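Local coordinates for cell wall surface anchor family protein (Streptococcus agalactiae serogroup V, PDB 3PF2), which probably builds the shaft of the type 1 pilus as its major (backbone) pilin on the Group B Streptococcus surface, with calcium bound in the C-terminal fragment described here, at residues D5-D10 / F154-D159; D10-K15 / F32-I37; D51-G56 / N89-T94; G63-G68 / A130-P135. One frame throughout, in Å; residues are numbered along the deposited sequence.

Contact 1 of 4, residues D5-D10 / F154-D159; sequences DEPKTD and FELQYD. With CA (calcium ion), chain B; CA (calcium ion), chain C.
Y158 and E6 make the one direct hydrogen bond of this contact: the phenol OH of Y158 donates to E6 OE1 over a very short 2.5 Å. The carboxylate oxygen lies near the plane of the ring, at its hydroxyl edge, and also takes a salt bridge from K169. A water gives one hydrogen to Y158 OH and the other to P7 O, closing a polar patch at this end.

The apolar contacts run along the middle. P7 CD sits squarely over the Y158 ring, 3.5 Å from its centroid and 3° off the normal, a clear CH-pi contact. Beside it, P7 CB presses on L156 CD2 at a tight 3.4 Å. Further along, T9 CB and CG2 meet the end of the F154 ring, while T9 OG1 turns to S171. F154 holds CG between its backbone N and carbonyl carbon (chi1 65°), which swings the ring toward 5-10 and puts CE2 3.2 Å from D10 O, edge-on.

Calcium marks both ends. D10, whose carboxylate K34 also bonds, grips one ion with both oxygens, OD1 at 2.5 Å, and D159 chelates the other likewise. No backbone hydrogen bond joins these antiparallel runs, so the two sheets of the Ig-like domain meet here through side chains; E6 OE1 is an acceptor shared by phenol and K169, whose charge probably keeps E6 ionised.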
# COMPACT_ATOMS: atom_id res chain seq x y z
N ASP A 5 -19.12 -5.76 25.94
CA ASP A 5 -19.54 -5.16 24.67
C ASP A 5 -18.55 -4.09 24.23
O ASP A 5 -18.82 -3.33 23.29
CB ASP A 5 -20.94 -4.53 24.82
CG ASP A 5 -21.01 -3.53 25.98
OD1 ASP A 5 -19.93 -3.11 26.48
OD2 ASP A 5 -22.13 -3.16 26.39
N GLU A 6 -17.41 -4.00 24.93
CA GLU A 6 -16.42 -2.96 24.66
C GLU A 6 -15.77 -3.21 23.29
O GLU A 6 -15.80 -4.34 22.80
CB GLU A 6 -15.38 -2.92 25.79
CG GLU A 6 -15.95 -2.33 27.10
CD GLU A 6 -15.05 -2.54 28.31
OE1 GLU A 6 -13.82 -2.40 28.19
OE2 GLU A 6 -15.59 -2.84 29.40
N PRO A 7 -15.22 -2.16 22.66
CA PRO A 7 -14.81 -2.30 21.24
C PRO A 7 -13.71 -3.33 20.93
O PRO A 7 -12.69 -3.39 21.62
CB PRO A 7 -14.31 -0.90 20.87
CG PRO A 7 -15.00 0.02 21.84
CD PRO A 7 -15.07 -0.76 23.12
N LYS A 8 -13.96 -4.15 19.91
CA LYS A 8 -12.92 -4.99 19.30
C LYS A 8 -12.54 -4.27 18.02
O LYS A 8 -13.39 -3.68 17.36
CB LYS A 8 -13.50 -6.36 18.97
CG LYS A 8 -13.63 -7.31 20.16
CD LYS A 8 -14.85 -6.95 20.98
CE LYS A 8 -14.97 -7.84 22.18
NZ LYS A 8 -15.87 -7.17 23.16
N THR A 9 -11.27 -4.35 17.66
CA THR A 9 -10.77 -3.62 16.49
C THR A 9 -10.05 -4.54 15.52
O THR A 9 -9.55 -5.59 15.90
CB THR A 9 -9.82 -2.46 16.91
OG1 THR A 9 -8.87 -2.93 17.88
CG2 THR A 9 -10.64 -1.32 17.51
N ASP A 10 -10.04 -4.15 14.25
CA ASP A 10 -9.29 -4.88 13.22
C ASP A 10 -8.95 -3.89 12.13
O ASP A 10 -9.58 -2.83 12.03
CB ASP A 10 -10.15 -6.01 12.64
CG ASP A 10 -9.46 -6.74 11.49
OD1 ASP A 10 -8.25 -6.99 11.58
OD2 ASP A 10 -10.12 -7.10 10.51
N PHE A 154 -3.72 0.28 14.17
CA PHE A 154 -4.09 1.51 14.84
C PHE A 154 -4.47 1.16 16.26
O PHE A 154 -4.62 -0.02 16.60
CB PHE A 154 -5.27 2.19 14.14
CG PHE A 154 -6.55 1.41 14.18
CD1 PHE A 154 -7.52 1.68 15.15
CD2 PHE A 154 -6.80 0.41 13.25
CE1 PHE A 154 -8.73 0.96 15.19
CE2 PHE A 154 -7.99 -0.31 13.27
CZ PHE A 154 -8.97 -0.04 14.24
N GLU A 155 -4.64 2.19 17.09
CA GLU A 155 -5.11 1.96 18.46
C GLU A 155 -6.33 2.80 18.70
O GLU A 155 -6.35 3.97 18.35
CB GLU A 155 -4.04 2.32 19.48
CG GLU A 155 -4.54 2.09 20.91
CD GLU A 155 -3.44 2.16 21.92
OE1 GLU A 155 -2.79 1.11 22.14
OE2 GLU A 155 -3.22 3.25 22.50
N LEU A 156 -7.34 2.20 19.30
CA LEU A 156 -8.50 2.93 19.78
C LEU A 156 -8.33 3.14 21.28
O LEU A 156 -8.02 2.21 22.00
CB LEU A 156 -9.79 2.15 19.50
CG LEU A 156 -11.07 2.60 20.21
CD1 LEU A 156 -11.48 4.00 19.72
CD2 LEU A 156 -12.20 1.61 19.99
N GLN A 157 -8.51 4.38 21.73
CA GLN A 157 -8.60 4.68 23.17
C GLN A 157 -10.06 5.03 23.39
O GLN A 157 -10.57 5.98 22.82
CB GLN A 157 -7.71 5.86 23.56
CG GLN A 157 -6.21 5.54 23.66
CD GLN A 157 -5.85 4.73 24.91
OE1 GLN A 157 -6.44 4.91 25.98
NE2 GLN A 157 -4.87 3.84 24.78
N TYR A 158 -10.74 4.21 24.18
CA TYR A 158 -12.17 4.44 24.43
C TYR A 158 -12.44 4.57 25.92
O TYR A 158 -11.77 3.92 26.75
CB TYR A 158 -12.99 3.30 23.83
CG TYR A 158 -12.79 1.96 24.51
CD1 TYR A 158 -13.58 1.58 25.61
CD2 TYR A 158 -11.81 1.07 24.06
CE1 TYR A 158 -13.40 0.35 26.24
CE2 TYR A 158 -11.62 -0.17 24.69
CZ TYR A 158 -12.42 -0.51 25.77
OH TYR A 158 -12.25 -1.71 26.38
N ASP A 159 -13.40 5.42 26.27
CA ASP A 159 -13.82 5.58 27.66
C ASP A 159 -15.31 5.24 27.71
O ASP A 159 -16.16 6.05 27.29
CB ASP A 159 -13.54 7.01 28.17
CG ASP A 159 -13.87 7.19 29.66
OD1 ASP A 159 -14.71 6.45 30.18
OD2 ASP A 159 -13.29 8.11 30.28
CA CA B . -8.08 -7.59 9.14
CA CA C . -14.94 7.64 32.20
O HOH W 1 -12.14 -3.55 24.18
O HOH W 2 -6.04 -8.38 10.02
O HOH W 3 -9.02 -9.79 9.03

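Contact 2 of 4, residues D10-K15 / F32-I37; sequences DKDVKK and FLKSTI. With CA (calcium ion), chain B.
D10 and D12 pair with K34 and F32 as hydrogen-bonded antiparallel partners, flanking the non-hydrogen-bonded pair K11–L33, with strand axes 4.8 Å apart at closest. The bonds at D12 are the straighter set, whereas K34 N to D10 O is bent to 140°. K11 CA adds a CA-H...O contact to F32 O.

On the face carrying the two aspartates, K34 does the work. Its chain runs beside D10 and then bends at chi3 (66°), bringing NZ between the carboxylates. D10 OD2 accepts from K34 NZ at 2.8 Å through its anti lone pair, and D12 OD2 takes the same NZ at 2.7 Å on its syn side, well out of the carboxylate plane. L119 O is a further acceptor. The ammonium thus steadies two calcium ligands from behind: the ion is held by D12 OD1 at 2.2 Å and by K11 O at 2.4 Å, with D10, D19 and two waters completing the shell.

This is the edge of a sheet in an Ig-like domain, probably the IgG-DEv (CNA A type) one of the fragment, and the opposite face holds the hallmark of such pilin domains. K11 stretches out fully, CG anti to the backbone N (chi1 -168°), and its NZ is covalently joined to N152 CG, an intramolecular isopeptide bond, with the same NZ hydrogen-bonded to D51. L33 lies alongside that chain, its CD1 3.6 Å from K11 CE. Back on the D12 side, F32 turns its ring edge to the K14 backbone, CE2 standing 3.5 Å from K14 C.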
# COMPACT_ATOMS: atom_id res chain seq x y z
N ASP A 10 -10.04 -4.15 14.25
CA ASP A 10 -9.29 -4.88 13.22
C ASP A 10 -8.95 -3.89 12.13
O ASP A 10 -9.58 -2.83 12.03
CB ASP A 10 -10.15 -6.01 12.64
CG ASP A 10 -9.46 -6.74 11.49
OD1 ASP A 10 -8.25 -6.99 11.58
OD2 ASP A 10 -10.12 -7.10 10.51
N LYS A 11 -7.98 -4.23 11.29
CA LYS A 11 -7.67 -3.41 10.13
C LYS A 11 -7.58 -4.34 8.91
O LYS A 11 -7.07 -5.45 9.02
CB LYS A 11 -6.36 -2.65 10.34
CG LYS A 11 -6.06 -1.52 9.33
CD LYS A 11 -4.71 -0.86 9.63
CE LYS A 11 -4.40 0.27 8.63
NZ LYS A 11 -3.21 1.07 9.04
N ASP A 12 -8.10 -3.87 7.78
CA ASP A 12 -8.00 -4.58 6.50
C ASP A 12 -7.34 -3.66 5.48
O ASP A 12 -7.08 -2.49 5.74
CB ASP A 12 -9.39 -4.92 5.96
CG ASP A 12 -10.13 -5.95 6.82
OD1 ASP A 12 -9.49 -6.58 7.71
OD2 ASP A 12 -11.35 -6.10 6.61
N VAL A 13 -7.04 -4.22 4.31
CA VAL A 13 -6.53 -3.45 3.19
C VAL A 13 -7.24 -3.89 1.92
O VAL A 13 -7.64 -5.06 1.79
CB VAL A 13 -5.01 -3.60 3.03
CG1 VAL A 13 -4.62 -5.03 2.56
CG2 VAL A 13 -4.43 -2.51 2.11
N LYS A 14 -7.37 -2.93 0.99
CA LYS A 14 -7.94 -3.11 -0.36
C LYS A 14 -9.46 -3.14 -0.36
O LYS A 14 -10.10 -2.35 -1.07
CB LYS A 14 -7.31 -4.31 -1.12
CG LYS A 14 -7.68 -4.40 -2.64
CD LYS A 14 -6.75 -5.38 -3.36
CE LYS A 14 -7.05 -5.43 -4.84
NZ LYS A 14 -6.07 -6.33 -5.55
N LYS A 15 -10.03 -4.05 0.42
CA LYS A 15 -11.47 -4.11 0.63
C LYS A 15 -11.73 -4.80 1.96
O LYS A 15 -10.84 -5.44 2.53
CB LYS A 15 -12.13 -4.91 -0.50
CG LYS A 15 -11.73 -6.40 -0.51
CD LYS A 15 -12.08 -7.08 -1.83
CE LYS A 15 -11.90 -8.58 -1.72
NZ LYS A 15 -11.96 -9.20 -3.11
N PHE A 32 -8.72 -0.12 5.81
CA PHE A 32 -10.01 -0.01 6.50
C PHE A 32 -9.81 -0.20 8.00
O PHE A 32 -9.42 -1.28 8.44
CB PHE A 32 -11.01 -1.04 5.98
CG PHE A 32 -11.37 -0.82 4.53
CD1 PHE A 32 -12.50 -0.12 4.17
CD2 PHE A 32 -10.53 -1.31 3.53
CE1 PHE A 32 -12.81 0.10 2.80
CE2 PHE A 32 -10.81 -1.09 2.18
CZ PHE A 32 -11.96 -0.40 1.81
N LEU A 33 -10.02 0.88 8.77
CA LEU A 33 -9.94 0.79 10.23
C LEU A 33 -11.32 0.39 10.71
O LEU A 33 -12.32 1.04 10.36
CB LEU A 33 -9.55 2.15 10.83
CG LEU A 33 -8.11 2.70 10.75
CD1 LEU A 33 -7.32 2.27 9.52
CD2 LEU A 33 -8.03 4.21 10.99
N LYS A 34 -11.39 -0.66 11.51
CA LYS A 34 -12.67 -1.26 11.83
C LYS A 34 -12.82 -1.40 13.33
O LYS A 34 -11.90 -1.83 13.99
CB LYS A 34 -12.79 -2.66 11.20
CG LYS A 34 -12.55 -2.69 9.69
CD LYS A 34 -11.99 -4.06 9.24
CE LYS A 34 -12.99 -5.22 9.44
NZ LYS A 34 -12.43 -6.54 9.02
N SER A 35 -14.00 -1.07 13.86
CA SER A 35 -14.27 -1.28 15.28
C SER A 35 -15.69 -1.75 15.46
O SER A 35 -16.59 -1.27 14.79
CB SER A 35 -14.12 0.02 16.06
OG SER A 35 -14.33 -0.21 17.45
N THR A 36 -15.90 -2.67 16.39
CA THR A 36 -17.26 -2.92 16.85
C THR A 36 -17.75 -1.71 17.65
O THR A 36 -16.96 -0.94 18.19
CB THR A 36 -17.38 -4.22 17.69
OG1 THR A 36 -16.59 -4.09 18.88
CG2 THR A 36 -16.89 -5.42 16.91
N ILE A 37 -19.07 -1.54 17.67
CA ILE A 37 -19.70 -0.44 18.39
C ILE A 37 -20.72 -1.03 19.36
O ILE A 37 -21.54 -1.85 18.96
CB ILE A 37 -20.40 0.55 17.41
CG1 ILE A 37 -19.39 1.25 16.49
CG2 ILE A 37 -21.24 1.57 18.16
CD1 ILE A 37 -18.30 2.10 17.19
CA CA B . -8.08 -7.59 9.14
O HOH W 2 -6.04 -8.38 10.02
O HOH W 3 -9.02 -9.79 9.03

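Contact 3 of 4, residues D51-G56 / N89-T94; sequences DKFADG and NTLKIT
F53 lays its ring alongside L91, the two side chains pointing the same way, with F53 CE2 3.8 Å from L91 CB. L91 thus meets the ring at its edge. One face is covered by the carboxylate of F53's own neighbour but one: D51 OD1 hangs 3.5 Å above the ring plane, over its centre. F53 takes CG anti to its carbonyl carbon (chi1 -72°), which turns the ring inward, where V136 of the facing sheet packs against it.

N89 closes the end. Its backbone O accepts from F53 N at 3.0 Å, and its side chain returns the favour, ND2 giving a hydrogen to F53 O at 3.1 Å. That second bond comes from above the carbonyl plane and away from either lone pair, while the same ND2 also serves L57 O. N89 sits at positive phi (63°), in the left-handed region, as the chain turns into strand 90-95.

Within the Ig-like sandwich these are neighbouring antiparallel strands, 46-52 and 90-95, in one of its two sheets. D51 and L91 form the hydrogen-bonded pair, D51 N to L91 O running at 170°. Next comes the non-hydrogen-bonded pair, K52 with T90, on the outer face, where K52 CG rests 3.6 Å from T90 OG1. Both polar ends turn back to the preceding loop: T90 OG1 bonds to N87 O, and K52 NZ to Q88 O. D51 points inward instead, its OD2 hydrogen-bonded to NZ of K11, the lysine linked covalently to N152.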
# COMPACT_ATOMS: atom_id res chain seq x y z
N ASP A 51 -3.40 6.20 14.33
CA ASP A 51 -2.74 5.30 13.38
C ASP A 51 -1.42 5.93 12.97
O ASP A 51 -1.40 6.95 12.26
CB ASP A 51 -3.66 5.08 12.18
CG ASP A 51 -3.16 4.01 11.22
OD1 ASP A 51 -1.93 3.85 11.08
OD2 ASP A 51 -4.02 3.36 10.60
N LYS A 52 -0.31 5.35 13.44
CA LYS A 52 1.02 5.80 13.06
C LYS A 52 1.42 5.04 11.79
O LYS A 52 1.68 3.83 11.84
CB LYS A 52 2.03 5.58 14.19
CG LYS A 52 3.43 6.10 13.86
CD LYS A 52 4.37 6.05 15.05
CE LYS A 52 5.83 6.04 14.61
NZ LYS A 52 6.18 7.08 13.61
N PHE A 53 1.40 5.72 10.65
CA PHE A 53 1.73 5.04 9.39
C PHE A 53 3.22 4.81 9.23
O PHE A 53 4.03 5.69 9.54
CB PHE A 53 1.13 5.80 8.19
CG PHE A 53 -0.35 5.67 8.09
CD1 PHE A 53 -0.92 4.52 7.53
CD2 PHE A 53 -1.19 6.66 8.60
CE1 PHE A 53 -2.31 4.38 7.45
CE2 PHE A 53 -2.57 6.53 8.52
CZ PHE A 53 -3.14 5.39 7.94
N ALA A 54 3.59 3.60 8.79
CA ALA A 54 4.98 3.25 8.49
C ALA A 54 5.61 4.26 7.54
O ALA A 54 4.91 4.88 6.73
CB ALA A 54 5.05 1.85 7.88
N ASP A 55 6.93 4.43 7.64
CA ASP A 55 7.69 5.33 6.78
C ASP A 55 7.34 5.17 5.30
O ASP A 55 7.26 6.15 4.56
CB ASP A 55 9.20 5.09 6.95
CG ASP A 55 9.71 5.49 8.33
OD1 ASP A 55 8.93 6.07 9.11
OD2 ASP A 55 10.89 5.21 8.63
N GLY A 56 7.17 3.91 4.89
CA GLY A 56 6.96 3.56 3.49
C GLY A 56 5.54 3.75 3.00
O GLY A 56 5.21 3.38 1.87
N ASN A 89 4.08 11.09 11.02
CA ASN A 89 3.21 10.36 10.08
C ASN A 89 1.98 9.75 10.75
O ASN A 89 1.53 8.66 10.39
CB ASN A 89 4.01 9.29 9.31
CG ASN A 89 3.51 9.08 7.90
OD1 ASN A 89 2.97 9.99 7.29
ND2 ASN A 89 3.72 7.87 7.37
N THR A 90 1.42 10.46 11.73
CA THR A 90 0.37 9.92 12.58
C THR A 90 -0.99 10.55 12.31
O THR A 90 -1.14 11.78 12.38
CB THR A 90 0.74 10.06 14.09
OG1 THR A 90 1.92 9.31 14.36
CG2 THR A 90 -0.37 9.57 14.99
N LEU A 91 -1.96 9.69 11.99
CA LEU A 91 -3.36 10.08 11.85
C LEU A 91 -4.09 9.91 13.19
O LEU A 91 -3.95 8.89 13.86
CB LEU A 91 -4.02 9.21 10.79
CG LEU A 91 -5.54 9.29 10.58
CD1 LEU A 91 -5.96 10.70 10.08
CD2 LEU A 91 -6.01 8.21 9.60
N LYS A 92 -4.86 10.92 13.57
CA LYS A 92 -5.75 10.78 14.72
C LYS A 92 -7.15 11.17 14.32
O LYS A 92 -7.35 12.23 13.72
CB LYS A 92 -5.27 11.66 15.87
CG LYS A 92 -6.01 11.40 17.18
CD LYS A 92 -5.72 12.52 18.17
CE LYS A 92 -4.32 12.44 18.75
NZ LYS A 92 -4.06 13.68 19.56
N ILE A 93 -8.12 10.30 14.61
CA ILE A 93 -9.53 10.57 14.35
C ILE A 93 -10.29 10.57 15.67
O ILE A 93 -10.34 9.56 16.37
CB ILE A 93 -10.16 9.55 13.36
CG1 ILE A 93 -9.43 9.61 12.01
CG2 ILE A 93 -11.68 9.80 13.21
CD1 ILE A 93 -9.78 8.48 11.10
N THR A 94 -10.86 11.72 16.01
CA THR A 94 -11.50 11.91 17.30
C THR A 94 -13.00 12.03 17.12
O THR A 94 -13.49 12.95 16.45
CB THR A 94 -10.95 13.18 18.00
OG1 THR A 94 -9.52 13.11 18.07
CG2 THR A 94 -11.53 13.34 19.40

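Contact 4 of 4, residues G63-G68 / A130-P135; sequences GKIKIG and AFLEIP
G63 N donates to P135 O at 2.8 Å and almost straight, 176° at the hydrogen, across one end of the contact. In the middle K66 and E133 form a hydrogen-bonded antiparallel pair: E133 N reaches K66 O at 2.9 Å, and K66 N reaches E133 O at 3.1 Å. Between and beyond these bonds, CA-H groups lean on carbonyls, the straightest being I67 CA to F131 O. F131 O is itself hydrogen-bonded to N125.

The side chains of K66 and E133 share the polar face without joining. K66 coils back on itself, every chi near -60°; its side chain packs on T71 and its ammonium leads away from 130-135, leaving K66 NZ 6.2 Å from E133 OE1. E133 is extended and takes a hydrogen bond from N125.

Toward the interior the packing is aliphatic. L132 CD1 wedges between two isoleucines, 3.6 Å from I65 CG2 and 3.8 Å from I67 CG1. L132 owes that reach to CG standing anti to its backbone N (chi1 177°). I65 and I134 run side by side, CD1 of the former against CG2 of the latter. At the ends the fit is backbone-close: P135 CD lies 3.3 Å from K64 O, and G68 CA meets A130 CB.

L132 and I134 also touch F95, and I134 touches I93, all from the facing sheet. Strands 57-67 and 132-140 therefore bring an aliphatic surface to the sandwich interior, while charge stays on the other face; P135, with no N-H to offer, pairs through its carbonyl alone.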
# COMPACT_ATOMS: atom_id res chain seq x y z
N GLY A 63 -11.81 8.64 3.95
CA GLY A 63 -12.99 8.51 3.11
C GLY A 63 -14.29 8.64 3.88
O GLY A 63 -14.36 9.35 4.88
N LYS A 64 -15.32 7.94 3.41
CA LYS A 64 -16.64 8.07 4.01
C LYS A 64 -16.77 7.10 5.19
O LYS A 64 -16.75 5.89 5.00
CB LYS A 64 -17.71 7.81 2.95
CG LYS A 64 -19.04 8.47 3.26
CD LYS A 64 -19.99 8.48 2.05
CE LYS A 64 -20.54 7.09 1.77
NZ LYS A 64 -21.60 7.13 0.71
N ILE A 65 -16.92 7.65 6.40
CA ILE A 65 -17.04 6.84 7.62
C ILE A 65 -18.47 6.33 7.79
O ILE A 65 -19.42 7.13 7.74
CB ILE A 65 -16.53 7.60 8.87
CG1 ILE A 65 -15.06 7.97 8.68
CG2 ILE A 65 -16.75 6.79 10.16
CD1 ILE A 65 -14.40 8.61 9.88
N LYS A 66 -18.62 5.01 7.97
CA LYS A 66 -19.91 4.33 7.98
C LYS A 66 -20.12 3.50 9.23
O LYS A 66 -19.18 2.89 9.73
CB LYS A 66 -20.05 3.37 6.79
CG LYS A 66 -19.77 3.95 5.42
CD LYS A 66 -20.84 4.95 4.99
CE LYS A 66 -22.23 4.31 4.92
NZ LYS A 66 -22.42 3.38 3.78
N ILE A 67 -21.36 3.49 9.72
CA ILE A 67 -21.84 2.44 10.61
C ILE A 67 -23.06 1.82 9.96
O ILE A 67 -24.08 2.50 9.75
CB ILE A 67 -22.19 2.96 12.03
CG1 ILE A 67 -20.96 3.59 12.69
CG2 ILE A 67 -22.71 1.81 12.87
CD1 ILE A 67 -21.26 4.38 13.96
N GLY A 68 -22.95 0.54 9.61
CA GLY A 68 -23.99 -0.13 8.81
C GLY A 68 -24.18 0.72 7.57
O GLY A 68 -23.20 1.14 6.96
N ALA A 130 -23.61 -4.57 11.54
CA ALA A 130 -23.03 -3.22 11.49
C ALA A 130 -21.82 -3.05 12.39
O ALA A 130 -21.77 -3.60 13.50
CB ALA A 130 -24.07 -2.17 11.86
N PHE A 131 -20.86 -2.26 11.91
CA PHE A 131 -19.68 -1.89 12.69
C PHE A 131 -19.15 -0.55 12.17
O PHE A 131 -19.63 -0.04 11.15
CB PHE A 131 -18.61 -3.00 12.60
CG PHE A 131 -18.06 -3.21 11.22
CD1 PHE A 131 -16.90 -2.54 10.82
CD2 PHE A 131 -18.69 -4.08 10.32
CE1 PHE A 131 -16.38 -2.71 9.52
CE2 PHE A 131 -18.17 -4.25 9.03
CZ PHE A 131 -17.01 -3.57 8.65
N LEU A 132 -18.19 0.03 12.89
CA LEU A 132 -17.58 1.30 12.48
C LEU A 132 -16.48 1.03 11.46
O LEU A 132 -15.53 0.28 11.73
CB LEU A 132 -17.02 2.08 13.67
CG LEU A 132 -16.30 3.40 13.35
CD1 LEU A 132 -17.29 4.44 12.86
CD2 LEU A 132 -15.51 3.94 14.54
N GLU A 133 -16.62 1.64 10.29
CA GLU A 133 -15.71 1.44 9.17
C GLU A 133 -15.11 2.77 8.76
O GLU A 133 -15.84 3.71 8.44
CB GLU A 133 -16.46 0.78 8.01
CG GLU A 133 -15.69 0.73 6.69
CD GLU A 133 -16.57 0.28 5.53
OE1 GLU A 133 -17.74 -0.11 5.73
OE2 GLU A 133 -16.05 0.29 4.39
N ILE A 134 -13.79 2.85 8.78
CA ILE A 134 -13.06 4.06 8.41
C ILE A 134 -12.10 3.76 7.27
O ILE A 134 -11.02 3.19 7.49
CB ILE A 134 -12.25 4.67 9.60
CG1 ILE A 134 -13.14 4.87 10.83
CG2 ILE A 134 -11.55 5.98 9.17
CD1 ILE A 134 -12.37 5.33 12.04
N PRO A 135 -12.47 4.14 6.03
CA PRO A 135 -11.54 3.97 4.91
C PRO A 135 -10.48 5.06 4.90
O PRO A 135 -10.81 6.25 5.05
CB PRO A 135 -12.45 4.06 3.67
CG PRO A 135 -13.78 4.54 4.14
CD PRO A 135 -13.71 4.82 5.63

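Contacts 2 and 4 stitch one sheet together: 29-35 pairs with 9-13 in contact 2 and, on its other side, with 132-140, which contact 4 joins to 57-67. Contact 3 builds the facing sheet. Contact 1 bridges the two sheets, with hardly any backbone involvement, and shares D10 and its calcium with contact 2. Contacts 1, 2 and 4 are largely buried, whereas contact 3 is only partly so, its K52–T90 side lying at the surface. Chemistry follows place: ion and charge at contact 2, aliphatic packing in contact 4, rings and proline between calcium ligands in contact 1. The K11 NZ–D51 OD2 hydrogen bond ties contact 2 to contact 3 inside the sandwich, and I93–I134 packing joins contacts 3 and 4.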